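PDB 6HC6: aminopeptidase YwaD from Bacillus subtilis, which hydrolyses peptides from their amino terminus as a secreted, monomeric two-zinc aminopeptidase, releasing residues such as leucine, arginine and lysine. Local coordinates for residues D96-T101 against S115-T120; S103-D108 against T210-A215; P197-K202 against L217-F222. All coordinates share one frame; numbering follows the deposited sequence.

Contact 1 (D96-T101 against S115-T120)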
ATOM      1  N   ASP A  96      14.638  -8.228  -2.894  1.00 30.79           N
ATOM      2  CA  ASP A  96      15.328  -8.465  -1.638  1.00 26.93           C
ATOM      3  C   ASP A  96      14.930  -7.412  -0.613  1.00 30.26           C
ATOM      4  O   ASP A  96      14.617  -6.265  -0.948  1.00 30.88           O
ATOM      5  CB  ASP A  96      16.844  -8.441  -1.835  1.00 29.77           C
ATOM      6  CG  ASP A  96      17.338  -9.525  -2.780  1.00 40.57           C
ATOM      7  OD1 ASP A  96      16.632 -10.538  -2.972  1.00 34.27           O
ATOM      8  OD2 ASP A  96      18.458  -9.365  -3.315  1.00 39.51           O
ATOM      9  N   ARG A  97      14.921  -7.825   0.644  1.00 30.64           N
ATOM     10  CA  ARG A  97      14.565  -6.959   1.754  1.00 27.33           C
ATOM     11  C   ARG A  97      15.847  -6.571   2.474  1.00 29.05           C
ATOM     12  O   ARG A  97      16.657  -7.439   2.809  1.00 28.62           O
ATOM     13  CB  ARG A  97      13.603  -7.674   2.704  1.00 27.54           C
ATOM     14  CG  ARG A  97      13.253  -6.873   3.953  1.00 37.55           C
ATOM     15  CD  ARG A  97      12.115  -7.537   4.722  1.00 47.15           C
ATOM     16  NE  ARG A  97      12.179  -8.999   4.664  1.00 58.36           N
ATOM     17  CZ  ARG A  97      12.638  -9.776   5.643  1.00 60.96           C
ATOM     18  NH1 ARG A  97      13.088  -9.239   6.771  1.00 59.04           N
ATOM     19  NH2 ARG A  97      12.649 -11.094   5.492  1.00 65.76           N
ATOM     20  N   LEU A  98      16.037  -5.277   2.691  1.00 28.93           N
ATOM     21  CA  LEU A  98      17.249  -4.766   3.315  1.00 26.65           C
ATOM     22  C   LEU A  98      16.962  -4.344   4.745  1.00 31.56           C
ATOM     23  O   LEU A  98      15.963  -3.664   5.011  1.00 33.12           O
ATOM     24  CB  LEU A  98      17.802  -3.571   2.545  1.00 27.74           C
ATOM     25  CG  LEU A  98      18.453  -3.815   1.193  1.00 39.43           C
ATOM     26  CD1 LEU A  98      18.542  -2.486   0.499  1.00 46.29           C
ATOM     27  CD2 LEU A  98      19.827  -4.414   1.371  1.00 38.57           C
ATOM     28  N   GLU A  99      17.849  -4.731   5.659  1.00 28.82           N
ATOM     29  CA  GLU A  99      17.727  -4.343   7.053  1.00 32.17           C
ATOM     30  C   GLU A  99      19.114  -4.094   7.613  1.00 31.12           C
ATOM     31  O   GLU A  99      20.100  -4.678   7.156  1.00 29.97           O
ATOM     32  CB  GLU A  99      17.007  -5.411   7.883  1.00 39.18           C
ATOM     33  CG  GLU A  99      15.494  -5.194   7.950  1.00 54.70           C
ATOM     34  CD  GLU A  99      14.723  -6.477   8.182  1.00 66.69           C
ATOM     35  OE1 GLU A  99      13.775  -6.743   7.411  1.00 72.00           O
ATOM     36  OE2 GLU A  99      15.060  -7.215   9.133  1.00 67.80           O
ATOM     37  N   GLY A 100      19.188  -3.232   8.620  1.00 26.89           N
ATOM     38  CA  GLY A 100      20.453  -3.076   9.308  1.00 27.37           C
ATOM     39  C   GLY A 100      20.473  -1.849  10.194  1.00 25.79           C
ATOM     40  O   GLY A 100      19.434  -1.376  10.655  1.00 28.08           O
ATOM     41  N   THR A 101      21.688  -1.350  10.421  1.00 27.21           N
ATOM     42  CA  THR A 101      21.948  -0.396  11.483  1.00 27.15           C
ATOM     43  C   THR A 101      22.897   0.692  11.000  1.00 28.25           C
ATOM     44  O   THR A 101      23.601   0.549   9.997  1.00 24.34           O
ATOM     45  CB  THR A 101      22.564  -1.070  12.716  1.00 30.54           C
ATOM     46  OG1 THR A 101      23.780  -1.721  12.333  1.00 31.36           O
ATOM     47  CG2 THR A 101      21.604  -2.093  13.309  1.00 31.00           C
ATOM     48  N   SER A 115      14.091  -0.246  -0.505  1.00 30.94           N
ATOM     49  CA  SER A 115      14.029  -1.389  -1.399  1.00 29.38           C
ATOM     50  C   SER A 115      14.689  -1.039  -2.728  1.00 26.85           C
ATOM     51  O   SER A 115      14.498   0.054  -3.268  1.00 27.17           O
ATOM     52  CB  SER A 115      12.570  -1.808  -1.604  1.00 33.06           C
ATOM     53  OG  SER A 115      12.469  -2.931  -2.459  1.00 32.83           O
ATOM     54  N   GLY A 116      15.503  -1.958  -3.236  1.00 31.55           N
ATOM     55  CA  GLY A 116      16.216  -1.727  -4.472  1.00 31.86           C
ATOM     56  C   GLY A 116      17.559  -1.045  -4.334  1.00 28.12           C
ATOM     57  O   GLY A 116      18.171  -0.711  -5.355  1.00 31.49           O
ATOM     58  N   SER A 117      18.034  -0.809  -3.113  1.00 27.16           N
ATOM     59  CA  SER A 117      19.369  -0.254  -2.927  1.00 31.22           C
ATOM     60  C   SER A 117      20.318  -1.363  -2.482  1.00 29.35           C
ATOM     61  O   SER A 117      19.920  -2.510  -2.283  1.00 29.27           O
ATOM     62  CB  SER A 117      19.350   0.917  -1.940  1.00 30.78           C
ATOM     63  OG  SER A 117      18.976   0.512  -0.635  1.00 32.22           O
ATOM     64  N   ALA A 118      21.618  -1.010  -2.332  1.00 27.71           N
ATOM     65  CA  ALA A 118      22.630  -2.026  -2.100  1.00 33.10           C
ATOM     66  C   ALA A 118      22.852  -2.272  -0.609  1.00 32.48           C
ATOM     67  O   ALA A 118      22.732  -1.352   0.208  1.00 31.73           O
ATOM     68  CB  ALA A 118      23.950  -1.611  -2.747  1.00 30.88           C
ATOM     69  N   PRO A 119      23.174  -3.506  -0.240  1.00 32.46           N
ATOM     70  CA  PRO A 119      23.601  -3.803   1.127  1.00 33.22           C
ATOM     71  C   PRO A 119      25.064  -3.417   1.291  1.00 36.02           C
ATOM     72  O   PRO A 119      25.690  -2.892   0.375  1.00 34.79           O
ATOM     73  CB  PRO A 119      23.411  -5.317   1.231  1.00 33.54           C
ATOM     74  CG  PRO A 119      23.692  -5.802  -0.159  1.00 38.60           C
ATOM     75  CD  PRO A 119      23.137  -4.719  -1.079  1.00 36.76           C
ATOM     76  N   THR A 120      25.603  -3.703   2.471  1.00 33.69           N
ATOM     77  CA  THR A 120      27.017  -3.513   2.755  1.00 31.68           C
ATOM     78  C   THR A 120      27.685  -4.862   2.968  1.00 39.80           C
ATOM     79  O   THR A 120      27.033  -5.904   3.064  1.00 47.84           O
ATOM     80  CB  THR A 120      27.232  -2.644   4.001  1.00 29.63           C
ATOM     81  OG1 THR A 120      26.764  -3.346   5.160  1.00 32.05           O
ATOM     82  CG2 THR A 120      26.511  -1.304   3.878  1.00 29.67           C
TER
HETATM   83  O   HOH W   1      16.202  -4.761  -2.647  1.00 34.46           O
HETATM   84  O   HOH W   2      12.327  -4.878  -0.714  1.00 36.41           O

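Contact 2 (S103-D108 against T210-A215)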
ATOM      1  N   SER A 103      25.515   3.903  12.792  1.00 22.69           N
ATOM      2  CA  SER A 103      26.054   4.524  13.990  1.00 23.92           C
ATOM      3  C   SER A 103      27.021   5.623  13.588  1.00 25.63           C
ATOM      4  O   SER A 103      27.589   5.611  12.495  1.00 26.34           O
ATOM      5  CB  SER A 103      26.752   3.502  14.888  1.00 31.08           C
ATOM      6  OG  SER A 103      27.903   2.990  14.247  1.00 30.07           O
ATOM      7  N   SER A 104      27.201   6.580  14.492  1.00 30.13           N
ATOM      8  CA  SER A 104      28.176   7.640  14.276  1.00 24.82           C
ATOM      9  C   SER A 104      28.543   8.231  15.625  1.00 28.45           C
ATOM     10  O   SER A 104      27.659   8.615  16.394  1.00 28.09           O
ATOM     11  CB  SER A 104      27.621   8.719  13.343  1.00 26.41           C
ATOM     12  OG  SER A 104      28.557   9.760  13.141  1.00 34.49           O
ATOM     13  N   ALA A 105      29.840   8.278  15.912  1.00 27.99           N
ATOM     14  CA  ALA A 105      30.348   8.836  17.164  1.00 33.49           C
ATOM     15  C   ALA A 105      29.608   8.259  18.369  1.00 34.52           C
ATOM     16  O   ALA A 105      29.247   8.972  19.305  1.00 33.21           O
ATOM     17  CB  ALA A 105      30.268  10.366  17.152  1.00 38.69           C
ATOM     18  N   GLY A 106      29.365   6.950  18.330  1.00 33.17           N
ATOM     19  CA  GLY A 106      28.746   6.245  19.433  1.00 32.34           C
ATOM     20  C   GLY A 106      27.244   6.366  19.527  1.00 32.34           C
ATOM     21  O   GLY A 106      26.660   5.840  20.481  1.00 36.70           O
ATOM     22  N   ARG A 107      26.606   7.057  18.593  1.00 33.44           N
ATOM     23  CA  ARG A 107      25.155   7.187  18.563  1.00 35.07           C
ATOM     24  C   ARG A 107      24.600   6.164  17.584  1.00 30.13           C
ATOM     25  O   ARG A 107      24.998   6.135  16.417  1.00 31.70           O
ATOM     26  CB  ARG A 107      24.760   8.608  18.162  1.00 35.38           C
ATOM     27  CG  ARG A 107      23.273   8.869  17.976  1.00 49.57           C
ATOM     28  CD  ARG A 107      23.085  10.209  17.256  1.00 59.60           C
ATOM     29  NE  ARG A 107      21.702  10.691  17.240  1.00 62.21           N
ATOM     30  CZ  ARG A 107      21.241  11.672  18.011  1.00 61.53           C
ATOM     31  NH1 ARG A 107      22.047  12.275  18.876  1.00 57.72           N
ATOM     32  NH2 ARG A 107      19.975  12.050  17.922  1.00 62.21           N
ATOM     33  N   ASP A 108      23.697   5.314  18.061  1.00 30.33           N
ATOM     34  CA  ASP A 108      23.014   4.379  17.183  1.00 29.04           C
ATOM     35  C   ASP A 108      21.752   5.040  16.647  1.00 32.72           C
ATOM     36  O   ASP A 108      21.040   5.731  17.380  1.00 35.61           O
ATOM     37  CB  ASP A 108      22.679   3.082  17.919  1.00 36.35           C
ATOM     38  CG  ASP A 108      23.926   2.316  18.351  1.00 48.73           C
ATOM     39  OD1 ASP A 108      24.920   2.266  17.592  1.00 42.67           O
ATOM     40  OD2 ASP A 108      23.915   1.757  19.460  1.00 53.06           O
ATOM     41  N   THR A 210      24.686  15.893  10.741  1.00 30.74           N
ATOM     42  CA  THR A 210      25.331  16.964   9.986  1.00 29.70           C
ATOM     43  C   THR A 210      26.549  17.521  10.703  1.00 28.88           C
ATOM     44  O   THR A 210      27.333  18.246  10.085  1.00 29.01           O
ATOM     45  CB  THR A 210      24.379  18.132   9.694  1.00 35.13           C
ATOM     46  OG1 THR A 210      24.029  18.795  10.917  1.00 41.24           O
ATOM     47  CG2 THR A 210      23.128  17.663   8.969  1.00 33.83           C
ATOM     48  N   GLN A 211      26.729  17.206  11.982  1.00 27.93           N
ATOM     49  CA  GLN A 211      27.863  17.708  12.741  1.00 31.17           C
ATOM     50  C   GLN A 211      28.960  16.670  12.947  1.00 34.89           C
ATOM     51  O   GLN A 211      29.978  16.993  13.567  1.00 33.87           O
ATOM     52  CB  GLN A 211      27.399  18.234  14.104  1.00 40.28           C
ATOM     53  CG  GLN A 211      26.176  19.130  14.050  1.00 48.13           C
ATOM     54  CD  GLN A 211      26.412  20.380  13.230  1.00 57.01           C
ATOM     55  OE1 GLN A 211      27.194  21.249  13.617  1.00 67.85           O
ATOM     56  NE2 GLN A 211      25.737  20.479  12.087  1.00 57.90           N
ATOM     57  N   GLN A 212      28.785  15.442  12.455  1.00 33.31           N
ATOM     58  CA  GLN A 212      29.731  14.361  12.706  1.00 29.27           C
ATOM     59  C   GLN A 212      30.658  14.143  11.516  1.00 30.12           C
ATOM     60  O   GLN A 212      30.346  14.497  10.380  1.00 30.93           O
ATOM     61  CB  GLN A 212      29.011  13.049  13.025  1.00 26.43           C
ATOM     62  CG  GLN A 212      27.888  13.162  14.048  1.00 31.24           C
ATOM     63  CD  GLN A 212      28.324  13.784  15.345  1.00 43.26           C
ATOM     64  OE1 GLN A 212      29.472  13.628  15.770  1.00 43.85           O
ATOM     65  NE2 GLN A 212      27.410  14.501  15.990  1.00 47.31           N
ATOM     66  N   LYS A 213      31.811  13.534  11.799  1.00 31.25           N
ATOM     67  CA  LYS A 213      32.818  13.339  10.763  1.00 31.85           C
ATOM     68  C   LYS A 213      32.510  12.136   9.873  1.00 29.01           C
ATOM     69  O   LYS A 213      32.688  12.209   8.653  1.00 29.44           O
ATOM     70  CB  LYS A 213      34.196  13.189  11.406  1.00 34.95           C
ATOM     71  CG  LYS A 213      34.666  14.447  12.125  1.00 41.60           C
ATOM     72  CD  LYS A 213      35.037  15.534  11.143  1.00 56.85           C
ATOM     73  CE  LYS A 213      35.892  16.594  11.813  1.00 67.63           C
ATOM     74  NZ  LYS A 213      35.337  16.958  13.153  1.00 70.89           N
ATOM     75  N   GLU A 214      32.073  11.019  10.451  1.00 30.91           N
ATOM     76  CA  GLU A 214      31.925   9.792   9.682  1.00 30.06           C
ATOM     77  C   GLU A 214      30.843   8.927  10.315  1.00 30.10           C
ATOM     78  O   GLU A 214      30.418   9.151  11.448  1.00 30.66           O
ATOM     79  CB  GLU A 214      33.247   9.018   9.600  1.00 34.90           C
ATOM     80  CG  GLU A 214      33.662   8.419  10.929  1.00 37.02           C
ATOM     81  CD  GLU A 214      35.129   8.020  10.990  1.00 45.20           C
ATOM     82  OE1 GLU A 214      35.930   8.509  10.166  1.00 46.97           O
ATOM     83  OE2 GLU A 214      35.478   7.211  11.873  1.00 44.80           O
ATOM     84  N   ALA A 215      30.415   7.920   9.564  1.00 27.91           N
ATOM     85  CA  ALA A 215      29.366   7.020  10.007  1.00 28.29           C
ATOM     86  C   ALA A 215      29.658   5.622   9.482  1.00 28.21           C
ATOM     87  O   ALA A 215      30.413   5.439   8.522  1.00 28.88           O
ATOM     88  CB  ALA A 215      27.989   7.506   9.540  1.00 27.09           C
TER
HETATM   89  O   HOH W   3      31.787   7.738  13.734  1.00 30.49           O

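Contact 3 (P197-K202 against L217-F222)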
ATOM      1  N   PRO A 197      24.093   1.796  -0.975  1.00 28.13           N
ATOM      2  CA  PRO A 197      23.057   1.774   0.067  1.00 26.78           C
ATOM      3  C   PRO A 197      22.322   3.103   0.138  1.00 24.76           C
ATOM      4  O   PRO A 197      22.915   4.168  -0.045  1.00 24.88           O
ATOM      5  CB  PRO A 197      23.846   1.508   1.353  1.00 27.06           C
ATOM      6  CG  PRO A 197      25.137   0.889   0.908  1.00 30.01           C
ATOM      7  CD  PRO A 197      25.430   1.485  -0.438  1.00 28.58           C
ATOM      8  N   VAL A 198      21.009   3.027   0.384  1.00 23.96           N
ATOM      9  CA  VAL A 198      20.157   4.194   0.593  1.00 24.52           C
ATOM     10  C   VAL A 198      19.292   3.923   1.819  1.00 28.12           C
ATOM     11  O   VAL A 198      18.524   2.954   1.833  1.00 27.42           O
ATOM     12  CB  VAL A 198      19.264   4.491  -0.623  1.00 24.27           C
ATOM     13  CG1 VAL A 198      18.440   5.748  -0.369  1.00 28.12           C
ATOM     14  CG2 VAL A 198      20.089   4.615  -1.924  1.00 25.95           C
ATOM     15  N   VAL A 199      19.400   4.772   2.840  1.00 23.62           N
ATOM     16  CA  VAL A 199      18.619   4.589   4.061  1.00 22.04           C
ATOM     17  C   VAL A 199      17.972   5.908   4.458  1.00 25.49           C
ATOM     18  O   VAL A 199      18.455   6.993   4.122  1.00 25.56           O
ATOM     19  CB  VAL A 199      19.456   4.031   5.243  1.00 23.63           C
ATOM     20  CG1 VAL A 199      20.180   2.733   4.849  1.00 23.29           C
ATOM     21  CG2 VAL A 199      20.422   5.090   5.790  1.00 22.35           C
ATOM     22  N   GLY A 200      16.864   5.806   5.173  1.00 23.05           N
ATOM     23  CA  GLY A 200      16.169   6.972   5.696  1.00 23.35           C
ATOM     24  C   GLY A 200      16.206   6.947   7.211  1.00 24.16           C
ATOM     25  O   GLY A 200      16.129   5.880   7.820  1.00 24.43           O
ATOM     26  N   ILE A 201      16.363   8.124   7.814  1.00 21.08           N
ATOM     27  CA  ILE A 201      16.444   8.240   9.265  1.00 19.52           C
ATOM     28  C   ILE A 201      15.592   9.417   9.710  1.00 23.80           C
ATOM     29  O   ILE A 201      15.133  10.230   8.902  1.00 23.08           O
ATOM     30  CB  ILE A 201      17.895   8.407   9.763  1.00 25.23           C
ATOM     31  CG1 ILE A 201      18.462   9.747   9.283  1.00 24.59           C
ATOM     32  CG2 ILE A 201      18.761   7.229   9.299  1.00 20.42           C
ATOM     33  CD1 ILE A 201      19.864  10.046   9.805  1.00 26.00           C
ATOM     34  N   LYS A 202      15.403   9.507  11.023  1.00 24.66           N
ATOM     35  CA  LYS A 202      14.593  10.550  11.624  1.00 26.74           C
ATOM     36  C   LYS A 202      15.273  11.911  11.517  1.00 29.06           C
ATOM     37  O   LYS A 202      16.499  12.025  11.414  1.00 25.94           O
ATOM     38  CB  LYS A 202      14.330  10.235  13.095  1.00 26.56           C
ATOM     39  CG  LYS A 202      13.352   9.082  13.293  1.00 26.48           C
ATOM     40  CD  LYS A 202      12.812   9.129  14.696  1.00 36.20           C
ATOM     41  CE  LYS A 202      13.428   8.075  15.581  1.00 48.39           C
ATOM     42  NZ  LYS A 202      12.383   7.521  16.494  1.00 55.37           N
ATOM     43  N   LEU A 217      27.582   2.107   8.293  1.00 27.27           N
ATOM     44  CA  LEU A 217      26.319   1.501   7.902  1.00 23.62           C
ATOM     45  C   LEU A 217      26.517  -0.001   7.763  1.00 30.03           C
ATOM     46  O   LEU A 217      27.484  -0.443   7.136  1.00 33.37           O
ATOM     47  CB  LEU A 217      25.834   2.121   6.596  1.00 24.04           C
ATOM     48  CG  LEU A 217      24.370   2.091   6.217  1.00 44.52           C
ATOM     49  CD1 LEU A 217      23.583   3.008   7.118  1.00 42.05           C
ATOM     50  CD2 LEU A 217      24.270   2.570   4.782  1.00 50.58           C
ATOM     51  N   LYS A 218      25.633  -0.782   8.385  1.00 29.61           N
ATOM     52  CA  LYS A 218      25.621  -2.234   8.239  1.00 28.61           C
ATOM     53  C   LYS A 218      24.254  -2.625   7.704  1.00 30.98           C
ATOM     54  O   LYS A 218      23.243  -2.404   8.377  1.00 32.55           O
ATOM     55  CB  LYS A 218      25.903  -2.946   9.564  1.00 31.38           C
ATOM     56  CG  LYS A 218      27.262  -2.625  10.174  1.00 37.47           C
ATOM     57  CD  LYS A 218      27.598  -3.546  11.348  1.00 41.77           C
ATOM     58  CE  LYS A 218      28.877  -3.086  12.041  1.00 51.62           C
ATOM     59  NZ  LYS A 218      29.179  -3.874  13.271  1.00 55.26           N
ATOM     60  N   LEU A 219      24.221  -3.185   6.495  1.00 27.96           N
ATOM     61  CA  LEU A 219      22.962  -3.538   5.847  1.00 23.54           C
ATOM     62  C   LEU A 219      23.087  -4.905   5.202  1.00 34.14           C
ATOM     63  O   LEU A 219      24.029  -5.156   4.446  1.00 32.21           O
ATOM     64  CB  LEU A 219      22.561  -2.511   4.787  1.00 27.79           C
ATOM     65  CG  LEU A 219      22.213  -1.101   5.261  1.00 34.82           C
ATOM     66  CD1 LEU A 219      22.204  -0.175   4.068  1.00 42.86           C
ATOM     67  CD2 LEU A 219      20.865  -1.067   5.974  1.00 35.55           C
ATOM     68  N   LYS A 220      22.133  -5.780   5.498  1.00 30.58           N
ATOM     69  CA  LYS A 220      22.081  -7.116   4.930  1.00 28.06           C
ATOM     70  C   LYS A 220      20.843  -7.234   4.052  1.00 27.28           C
ATOM     71  O   LYS A 220      19.771  -6.731   4.406  1.00 28.67           O
ATOM     72  CB  LYS A 220      22.067  -8.180   6.035  1.00 35.02           C
ATOM     73  CG  LYS A 220      21.389  -9.486   5.648  1.00 50.33           C
ATOM     74  CD  LYS A 220      22.232 -10.697   6.033  1.00 61.44           C
ATOM     75  CE  LYS A 220      21.459 -11.996   5.837  1.00 62.30           C
ATOM     76  NZ  LYS A 220      22.151 -13.152   6.486  1.00 69.47           N
ATOM     77  N   ALA A 221      21.012  -7.858   2.888  1.00 32.47           N
ATOM     78  CA  ALA A 221      19.916  -8.134   1.971  1.00 30.84           C
ATOM     79  C   ALA A 221      19.391  -9.539   2.229  1.00 36.42           C
ATOM     80  O   ALA A 221      20.155 -10.508   2.205  1.00 35.01           O
ATOM     81  CB  ALA A 221      20.371  -8.000   0.519  1.00 30.93           C
ATOM     82  N   PHE A 222      18.095  -9.643   2.478  1.00 33.96           N
ATOM     83  CA  PHE A 222      17.439 -10.936   2.598  1.00 35.43           C
ATOM     84  C   PHE A 222      16.850 -11.291   1.242  1.00 33.16           C
ATOM     85  O   PHE A 222      16.016 -10.552   0.716  1.00 28.82           O
ATOM     86  CB  PHE A 222      16.371 -10.890   3.688  1.00 37.32           C
ATOM     87  CG  PHE A 222      16.944 -10.751   5.060  1.00 44.25           C
ATOM     88  CD1 PHE A 222      17.294  -9.505   5.556  1.00 43.74           C
ATOM     89  CD2 PHE A 222      17.188 -11.874   5.837  1.00 49.44           C
ATOM     90  CE1 PHE A 222      17.849  -9.378   6.819  1.00 45.60           C
ATOM     91  CE2 PHE A 222      17.741 -11.757   7.096  1.00 51.43           C
ATOM     92  CZ  PHE A 222      18.072 -10.508   7.590  1.00 48.25           C
TER

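Contact 1 (D96-T101 against S115-T120)
Asp96 and Leu98 carry this contact, in which the start of strand 97-104 meets the loop that follows strand 107-113, on the beta-sheet of the protease-associated (PA) domain. At Asp96 the backbone does the work through water. Its carbonyl O receives a hydrogen bond from water 1, which in turn accepts one from Gly116 N (2.9 Å). A second water also donates to Asp96 O and is hydrogen-bonded to Ser115 OG at 2.6 Å, so one carbonyl oxygen is gripped by two waters that lead to adjacent residues of the loop. The positive phi of Gly116, at this bend of the loop, suits a residue without a side chain.

Leu98 then drops its side chain onto the loop. CG lies beside the backbone N (chi1 -72°), and from there the two methyls part company. CD2 packs 3.7 Å from Pro119 CB, the leucine and the proline ring crossing at about a right angle, and Ala221 of strand 214-222 touches both of these side chains. CD1 goes to a polar spot instead, lying 3.1 Å from Ser117 O. Ser117 itself is buried, and its hydroxyl is hydrogen-bonded to the carbonyl of Ala114, with a weak bond from Val198 N besides. With chi1 at 65° the serine hydroxyl can reach Ala114 O, and its OG lies 3.2 Å from Leu98 CD1.

Contact 2 (S103-D108 against T210-A215)
The tight hairpin joining strands 97-104 and 107-113 of the PA domain meets the connection between helix 203-209 and strand 214-222 here, at an end of the sheet far from the zinc site. Residues Ser104 to Arg107 form a type I' beta turn, and the pair Ser104 and Arg107 bond to each other in both directions: Ser104 N to Arg107 O, and Arg107 N to Ser104 O.

Ser104 is the central residue. Its OG sits opposite the backbone N across the CA-CB bond (chi1 179°), which carries the hydroxyl over to strand 214-222, where it donates to Glu214 O at 2.6 Å. The C=O...OG angle is 153° and the donor is tilted 23° from the carbonyl plane, so the approach is fairly straight but somewhat above that plane. Glu214 O has a second donor: water 3, itself accepting from Ala105 N (3.0 Å), so side chain and turn backbone both reach the same carbonyl.

The rest of the contact is mostly van der Waals packing. Ser104 CB lies 4.0 Å from Ala215 CB, and Gln212 brings its CB to 3.3 Å from Ser104 OG. The Gln212 chain is bent at chi2; its NE2 bonds to Ala208 O in helix 203-209, and its OE1 meets the methyl of Ala105 at 3.6 Å. Just before the turn, strands 97-104 and 214-222 pair, with a backbone hydrogen bond between Ser103 and Thr216. One residue short of that pairing, Ala215 CA lies 3.4 Å from Ser103 O in a bent CA-H...O contact.

Contact 3 (P197-K202 against L217-F222)
Pro197, just before strand 198-201, and Val199 within it face Leu217 and Leu219 of strand 214-222 across the interior of the PA domain's sheet. The contact is wholly apolar: all four residues are buried, and the strands are not neighbours in the sheet but meet through their side chains.

Two contacts are made by the proline ring. Pro197 CB touches Leu217 CD2 and Leu219 CD1, each at 3.6 Å, so this one carbon is met by a methyl from each leucine.

The branched methyls supply the rest. Val199 CG1 lies 3.6 Å from Leu219 CD1, and these two side chains pass each other at a slant. Val199 and Leu217 instead reach toward each other, tip to tip, with CG2 4.0 Å from Leu217 CD1. In Leu217, CG anti to the backbone N (chi1 -157°) carries CD2 to Pro197 CB and CD1 to the valine. Leu111 of strand 107-113 packs on Val199 and both leucines, and Leu102 of strand 97-104 also touches Leu217.

Replacing Leu217 with an alanine would probably open a gap beside Val199 CG2 and take from Pro197 CB one of its two methyl neighbours, leaving Leu219 CD1 as the other.

The backbone of Leu219 finds its polar partner elsewhere, N donating to the side-chain OG1 of Thr120. With only methyls and ring carbons meeting, the association of the two segments here rests on close apolar packing, which is consistent with a hydrophobic interior and involves no directional bond between their side chains.

From the N terminus, strand 97-104 enters contact 1 first, and the chain returns there by 115-120 after the hairpin, closing a short, mainly beta loop. Contact 2 opens at 103-108, inside that loop, and closes only at 210-215, about a hundred residues on, so the two cross. Contact 3 opens at 197-202, before contact 2 has closed, and ends at 217-222, so these cross as well; contacts 1 and 3 follow in series. In space contacts 1 and 3 lie side by side, with centres about 5 Å apart, and strands 97-104 and 214-222 bond directly between them. Contact 2 fastens the far end of that strand pair.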